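Local coordinates for 199aa long hypothetical Trp repressor binding protein (Sulfolobus tokodaii, PDB 2ZKI) that is of unknown function but, as a flavodoxin-like relative of the Trp repressor binding proteins and NADPH-dependent FMN reductases, probably binds a flavin nucleotide, at residues V9-Y14 and V35-V40; P5-L10 and R186-A191. All blocks are in the same frame, centred on the assembly; numbering follows the deposited sequence.

Contact 1 (V9-Y14 and V35-V40); sequences VLFYGY and VKIRRV. With SO4 (sulfate ion), chain I; SO4 (sulfate ion), chain J.
Phe-11 lies against two side chains of the neighbouring strand at once. Arg-39 CB sits over one face of its ring, 4.2 Å from the centroid in a CH-pi contact displaced toward the rim, while Ile-37 CG2 meets Phe-11 CE1 at the ring edge, 3.6 Å away. The ring reaches both because CG is tucked between the backbone N and the carbonyl carbon (chi1 73°), which swings it across to strand 35-39. Val-9 continues this face: its CB packs on Ile-37 CG1 and its CG2 on Val-35 CG1, both at 4.0 Å. Val-9, Phe-11 and Ile-37 thus form one apolar surface, which Ala-21 and Val-18 of helix 16-31 cover from Val-9 to Phe-11. On the other face Leu-10 CD1 meets Val-40 CG1 at 3.8 Å, the two side chains crossing at about a right angle, and Leu-89 and Phe-92 of helix 87-94 pack on both. The second methyl of Val-40, CG2, lies in the plane of the Tyr-12 ring at its edge. Four backbone bonds zip the parallel strands: Val-9 N to Lys-36 O, Arg-38 N to Val-9 O (2.9 Å, nearly straight at 172°), Phe-11 N to Arg-38 O, and Val-40 N to Phe-11 O. Past the strand end, Tyr-12 and Tyr-14 both send their hydroxyls to Glu-42, and Tyr-14 N donates to a sulfate oxygen, O4, at 2.8 Å. A second sulfate accepts a hydrogen bond from Lys-36 NZ (3.3 Å from NZ to O4); both ions probably come from the crystallisation liquor. Chemically this beta-alpha-beta unit is apolar where helices 16-31 and 87-94 pack and basic along the outermost strand 34-39, and the sulfate after the first strand may mimic the flavin phosphate of flavodoxin-like proteins.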
loop_
_atom_site.group_PDB
_atom_site.type_symbol
_atom_site.label_atom_id
_atom_site.label_comp_id
_atom_site.label_asym_id
_atom_site.label_seq_id
_atom_site.Cartn_x
_atom_site.Cartn_y
_atom_site.Cartn_z
ATOM N N VAL A 9 -8.096 21.991 7.237
ATOM C CA VAL A 9 -8.908 20.825 6.928
ATOM C C VAL A 9 -9.269 20.881 5.445
ATOM O O VAL A 9 -10.100 21.688 5.018
ATOM C CB VAL A 9 -10.169 20.726 7.826
ATOM C CG1 VAL A 9 -10.972 19.481 7.489
ATOM C CG2 VAL A 9 -9.783 20.715 9.304
ATOM N N LEU A 10 -8.608 20.029 4.670
ATOM C CA LEU A 10 -8.768 19.983 3.224
ATOM C C LEU A 10 -9.535 18.728 2.830
ATOM O O LEU A 10 -9.257 17.644 3.339
ATOM C CB LEU A 10 -7.391 20.002 2.557
ATOM C CG LEU A 10 -7.276 19.977 1.032
ATOM C CD1 LEU A 10 -7.938 21.191 0.424
ATOM C CD2 LEU A 10 -5.816 19.907 0.629
ATOM N N PHE A 11 -10.502 18.875 1.928
ATOM C CA PHE A 11 -11.329 17.744 1.515
ATOM C C PHE A 11 -11.952 17.884 0.129
ATOM O O PHE A 11 -12.200 18.991 -0.347
ATOM C CB PHE A 11 -12.419 17.455 2.563
ATOM C CG PHE A 11 -13.543 18.459 2.579
ATOM C CD1 PHE A 11 -13.436 19.634 3.313
ATOM C CD2 PHE A 11 -14.719 18.216 1.875
ATOM C CE1 PHE A 11 -14.479 20.558 3.334
ATOM C CE2 PHE A 11 -15.766 19.136 1.890
ATOM C CZ PHE A 11 -15.645 20.307 2.620
ATOM N N TYR A 12 -12.189 16.744 -0.514
ATOM C CA TYR A 12 -13.073 16.669 -1.669
ATOM C C TYR A 12 -14.413 16.125 -1.182
ATOM O O TYR A 12 -14.453 15.336 -0.237
ATOM C CB TYR A 12 -12.488 15.750 -2.749
ATOM C CG TYR A 12 -13.424 15.503 -3.918
ATOM C CD1 TYR A 12 -13.411 16.335 -5.036
ATOM C CD2 TYR A 12 -14.329 14.440 -3.899
ATOM C CE1 TYR A 12 -14.274 16.116 -6.106
ATOM C CE2 TYR A 12 -15.196 14.210 -4.962
ATOM C CZ TYR A 12 -15.163 15.050 -6.063
ATOM O OH TYR A 12 -16.021 14.823 -7.116
ATOM N N GLY A 13 -15.506 16.553 -1.810
ATOM C CA GLY A 13 -16.802 15.931 -1.553
ATOM C C GLY A 13 -17.970 16.847 -1.249
ATOM O O GLY A 13 -17.808 18.059 -1.080
ATOM N N TYR A 14 -19.153 16.242 -1.169
ATOM C CA TYR A 14 -20.410 16.973 -1.041
ATOM C C TYR A 14 -21.356 16.337 -0.016
ATOM O O TYR A 14 -22.387 16.922 0.332
ATOM C CB TYR A 14 -21.108 17.067 -2.410
ATOM C CG TYR A 14 -20.227 17.597 -3.523
ATOM C CD1 TYR A 14 -20.084 18.968 -3.731
ATOM C CD2 TYR A 14 -19.533 16.726 -4.366
ATOM C CE1 TYR A 14 -19.273 19.463 -4.746
ATOM C CE2 TYR A 14 -18.719 17.211 -5.386
ATOM C CZ TYR A 14 -18.595 18.582 -5.571
ATOM O OH TYR A 14 -17.794 19.075 -6.576
ATOM N N VAL A 35 -8.559 27.192 12.681
ATOM C CA VAL A 35 -8.976 26.191 11.700
ATOM C C VAL A 35 -9.599 26.810 10.452
ATOM O O VAL A 35 -10.614 27.505 10.531
ATOM C CB VAL A 35 -9.961 25.162 12.316
ATOM C CG1 VAL A 35 -10.422 24.153 11.268
ATOM C CG2 VAL A 35 -9.319 24.442 13.491
ATOM N N LYS A 36 -8.977 26.549 9.304
ATOM C CA LYS A 36 -9.559 26.876 8.005
ATOM C C LYS A 36 -10.037 25.596 7.319
ATOM O O LYS A 36 -9.242 24.692 7.048
ATOM C CB LYS A 36 -8.548 27.608 7.115
ATOM C CG LYS A 36 -8.345 29.077 7.449
ATOM C CD LYS A 36 -7.290 29.701 6.542
ATOM C CE LYS A 36 -6.908 31.112 6.985
ATOM N NZ LYS A 36 -7.997 32.114 6.788
ATOM N N ILE A 37 -11.340 25.522 7.062
ATOM C CA ILE A 37 -11.927 24.403 6.328
ATOM C C ILE A 37 -12.064 24.796 4.857
ATOM O O ILE A 37 -12.760 25.759 4.522
ATOM C CB ILE A 37 -13.298 23.977 6.918
ATOM C CG1 ILE A 37 -13.121 23.420 8.336
ATOM C CG2 ILE A 37 -13.983 22.948 6.017
ATOM C CD1 ILE A 37 -14.410 23.311 9.134
ATOM N N ARG A 38 -11.381 24.054 3.989
ATOM C CA ARG A 38 -11.365 24.344 2.559
ATOM C C ARG A 38 -11.675 23.094 1.741
ATOM O O ARG A 38 -11.321 21.982 2.136
ATOM C CB ARG A 38 -9.996 24.889 2.138
ATOM C CG ARG A 38 -9.478 26.109 2.905
ATOM C CD ARG A 38 -10.041 27.417 2.373
ATOM N NE ARG A 38 -11.139 27.915 3.195
ATOM C CZ ARG A 38 -11.034 28.898 4.086
ATOM N NH1 ARG A 38 -9.876 29.518 4.281
ATOM N NH2 ARG A 38 -12.098 29.270 4.781
ATOM N N ARG A 39 -12.334 23.288 0.601
ATOM C CA ARG A 39 -12.585 22.206 -0.357
ATOM C C ARG A 39 -11.820 22.430 -1.666
ATOM O O ARG A 39 -11.310 23.525 -1.914
ATOM C CB ARG A 39 -14.091 22.018 -0.610
ATOM C CG ARG A 39 -14.868 23.282 -0.977
ATOM C CD ARG A 39 -14.899 23.528 -2.481
ATOM N NE ARG A 39 -15.834 24.594 -2.837
ATOM C CZ ARG A 39 -17.060 24.394 -3.315
ATOM N NH1 ARG A 39 -17.833 25.432 -3.602
ATOM N NH2 ARG A 39 -17.518 23.163 -3.511
ATOM N N VAL A 40 -11.734 21.387 -2.491
ATOM C CA VAL A 40 -11.028 21.471 -3.774
ATOM C C VAL A 40 -11.976 21.654 -4.959
ATOM O O VAL A 40 -13.170 21.357 -4.869
ATOM C CB VAL A 40 -10.101 20.243 -4.032
ATOM C CG1 VAL A 40 -8.913 20.252 -3.088
ATOM C CG2 VAL A 40 -10.876 18.928 -3.932
HETATM S S SO4 I . -19.665 12.617 -1.943
HETATM O O1 SO4 I . -21.072 12.705 -1.562
HETATM O O2 SO4 I . -18.841 12.497 -0.742
HETATM O O3 SO4 I . -19.470 11.446 -2.796
HETATM O O4 SO4 I . -19.278 13.823 -2.669
HETATM S S SO4 J . -12.535 30.925 7.316
HETATM O O1 SO4 J . -13.105 31.601 8.477
HETATM O O2 SO4 J . -12.706 29.482 7.467
HETATM O O3 SO4 J . -13.228 31.376 6.112
HETATM O O4 SO4 J . -11.111 31.239 7.211
#

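Contact 2 (P5-L10 and R186-A191); sequences PNILVL and RITEVA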
loop_
_atom_site.group_PDB
_atom_site.type_symbol
_atom_site.label_atom_id
_atom_site.label_comp_id
_atom_site.label_asym_id
_atom_site.label_seq_id
_atom_site.Cartn_x
_atom_site.Cartn_y
_atom_site.Cartn_z
ATOM N N PRO A 5 -0.901 26.722 16.647
ATOM C CA PRO A 5 -0.762 26.089 15.335
ATOM C C PRO A 5 -1.961 26.313 14.410
ATOM O O PRO A 5 -3.108 26.344 14.865
ATOM C CB PRO A 5 -0.626 24.604 15.682
ATOM C CG PRO A 5 -1.391 24.440 16.951
ATOM C CD PRO A 5 -1.390 25.773 17.666
ATOM N N ASN A 6 -1.677 26.472 13.119
ATOM C CA ASN A 6 -2.717 26.597 12.104
ATOM C C ASN A 6 -3.056 25.240 11.504
ATOM O O ASN A 6 -2.177 24.534 11.004
ATOM C CB ASN A 6 -2.287 27.566 10.999
ATOM C CG ASN A 6 -2.113 28.994 11.495
ATOM O OD1 ASN A 6 -1.193 29.693 11.067
ATOM N ND2 ASN A 6 -2.998 29.436 12.388
ATOM N N ILE A 7 -4.334 24.879 11.561
ATOM C CA ILE A 7 -4.792 23.594 11.049
ATOM C C ILE A 7 -5.682 23.791 9.829
ATOM O O ILE A 7 -6.722 24.450 9.906
ATOM C CB ILE A 7 -5.533 22.769 12.143
ATOM C CG1 ILE A 7 -4.593 22.445 13.318
ATOM C CG2 ILE A 7 -6.154 21.491 11.557
ATOM C CD1 ILE A 7 -3.307 21.706 12.941
ATOM N N LEU A 8 -5.252 23.225 8.703
ATOM C CA LEU A 8 -6.042 23.244 7.479
ATOM C C LEU A 8 -6.772 21.920 7.297
ATOM O O LEU A 8 -6.148 20.859 7.224
ATOM C CB LEU A 8 -5.160 23.533 6.258
ATOM C CG LEU A 8 -5.862 23.735 4.910
ATOM C CD1 LEU A 8 -6.486 25.119 4.819
ATOM C CD2 LEU A 8 -4.895 23.520 3.767
ATOM N N VAL A 9 -8.096 21.991 7.237
ATOM C CA VAL A 9 -8.908 20.825 6.928
ATOM C C VAL A 9 -9.269 20.881 5.445
ATOM O O VAL A 9 -10.100 21.688 5.018
ATOM C CB VAL A 9 -10.169 20.726 7.826
ATOM C CG1 VAL A 9 -10.972 19.481 7.489
ATOM C CG2 VAL A 9 -9.783 20.715 9.304
ATOM N N LEU A 10 -8.608 20.029 4.670
ATOM C CA LEU A 10 -8.768 19.983 3.224
ATOM C C LEU A 10 -9.535 18.728 2.830
ATOM O O LEU A 10 -9.257 17.644 3.339
ATOM C CB LEU A 10 -7.391 20.002 2.557
ATOM C CG LEU A 10 -7.276 19.977 1.032
ATOM C CD1 LEU A 10 -7.938 21.191 0.424
ATOM C CD2 LEU A 10 -5.816 19.907 0.629
ATOM N N ARG A 186 -5.728 15.237 17.753
ATOM C CA ARG A 186 -4.483 14.510 17.549
ATOM C C ARG A 186 -3.511 15.242 16.604
ATOM O O ARG A 186 -2.304 15.267 16.857
ATOM C CB ARG A 186 -4.792 13.090 17.055
ATOM C CG ARG A 186 -3.654 12.080 17.155
ATOM C CD ARG A 186 -3.360 11.642 18.589
ATOM N NE ARG A 186 -2.324 12.464 19.213
ATOM C CZ ARG A 186 -1.014 12.311 19.023
ATOM N NH1 ARG A 186 -0.550 11.362 18.221
ATOM N NH2 ARG A 186 -0.159 13.116 19.638
ATOM N N ILE A 187 -4.036 15.842 15.535
ATOM C CA ILE A 187 -3.197 16.574 14.574
ATOM C C ILE A 187 -2.681 17.899 15.140
ATOM O O ILE A 187 -1.563 18.314 14.835
ATOM C CB ILE A 187 -3.905 16.784 13.187
ATOM C CG1 ILE A 187 -2.950 17.401 12.153
ATOM C CG2 ILE A 187 -5.169 17.634 13.312
ATOM C CD1 ILE A 187 -1.841 16.480 11.689
ATOM N N THR A 188 -3.497 18.543 15.973
ATOM C CA THR A 188 -3.131 19.806 16.609
ATOM C C THR A 188 -1.957 19.620 17.569
ATOM O O THR A 188 -1.037 20.439 17.593
ATOM C CB THR A 188 -4.336 20.430 17.349
ATOM O OG1 THR A 188 -5.414 20.618 16.425
ATOM C CG2 THR A 188 -3.969 21.775 17.961
ATOM N N GLU A 189 -1.988 18.531 18.336
ATOM C CA GLU A 189 -0.935 18.218 19.305
ATOM C C GLU A 189 0.435 18.059 18.653
ATOM O O GLU A 189 1.439 18.537 19.180
ATOM C CB GLU A 189 -1.290 16.958 20.101
ATOM C CG GLU A 189 -2.363 17.177 21.159
ATOM C CD GLU A 189 -2.600 15.957 22.030
ATOM O OE1 GLU A 189 -2.834 14.858 21.480
ATOM O OE2 GLU A 189 -2.558 16.101 23.271
ATOM N N VAL A 190 0.464 17.393 17.503
ATOM C CA VAL A 190 1.703 17.180 16.761
ATOM C C VAL A 190 2.144 18.478 16.082
ATOM O O VAL A 190 3.341 18.761 15.981
ATOM C CB VAL A 190 1.550 16.044 15.717
ATOM C CG1 VAL A 190 2.904 15.668 15.117
ATOM C CG2 VAL A 190 0.901 14.823 16.352
ATOM N N ALA A 191 1.168 19.266 15.638
ATOM C CA ALA A 191 1.427 20.527 14.950
ATOM C C ALA A 191 2.160 21.539 15.826
ATOM O O ALA A 191 3.107 22.186 15.370
ATOM C CB ALA A 191 0.131 21.118 14.423
#
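Ile-7 of strand 6-11 and Pro-5, just before that strand, both reach Ala-191 on helix 186-191, and the small methyl of that alanine receives both. Ala-191 CB stands 3.8 Å from Pro-5 CB and also 3.8 Å from Ile-7 CD1, forming the close-packed end of the contact. Ile-7 extends CG1 toward the helix, with this branch anti to its own carbonyl carbon (chi1 -62°), and the bend at chi2 (-56°) then brings CD1 to Ala-191. Thr-188, one turn earlier, completes this end with two different branches: its CG2 meets the ring of Pro-5 at CG, 3.8 Å away, while OG1 lies 3.7 Å from Ile-7 CG1, and each pair of side chains crosses at about a right angle. The hydroxyl is not left to the apolar surface, because Thr-188 OG1 is hydrogen-bonded to Gly-184 O, one turn back in the helix. Toward the other end the fit is looser: Ile-187 CG2 comes only to 4.4 Å from Ile-7 CG2, and its side chain also touches Pro-109 and Thr-111 of strand 109-115. The side of the helix turned away from the strand carries Glu-189, exposed to solvent, whose OE1 makes a weak salt bridge with Arg-186 NE at 3.3 Å. No hydrogen bond joins the segments; the contact is van der Waals, made by the Pro-5 and Ile-7 side chains, and the axes of strand 6-10 and helix 186-191 approach to 9.1 Å at 141°. The C-terminal helix lies across this face of the doubly wound alpha/beta sheet, with Ala-28 and Ala-31 of helix 16-31 against Thr-188, Pro-109 touching Ala-191, and Ile-140 of the second subunit packing on Val-190.

Strand 6-11 serves both contacts, giving its C-terminal half and the turn beyond to contact 1 and its N-terminal half to contact 2. Contact 1 is lateral, strand to strand within the sheet, and is stitched by backbone hydrogen bonds; contact 2 sets a helix on the sheet by apolar packing, with no hydrogen bond across it. The five touching residues of contact 2 are all buried, whereas contact 1 is partly buried, since strand 34-39 is the outermost strand in this chain and carries basic side chains near a sulfate. The two join directly where Lys-36 N probably bonds to Ile-7 O, continuing the strand pairing toward the end of strand 6-11 that meets helix 174-195.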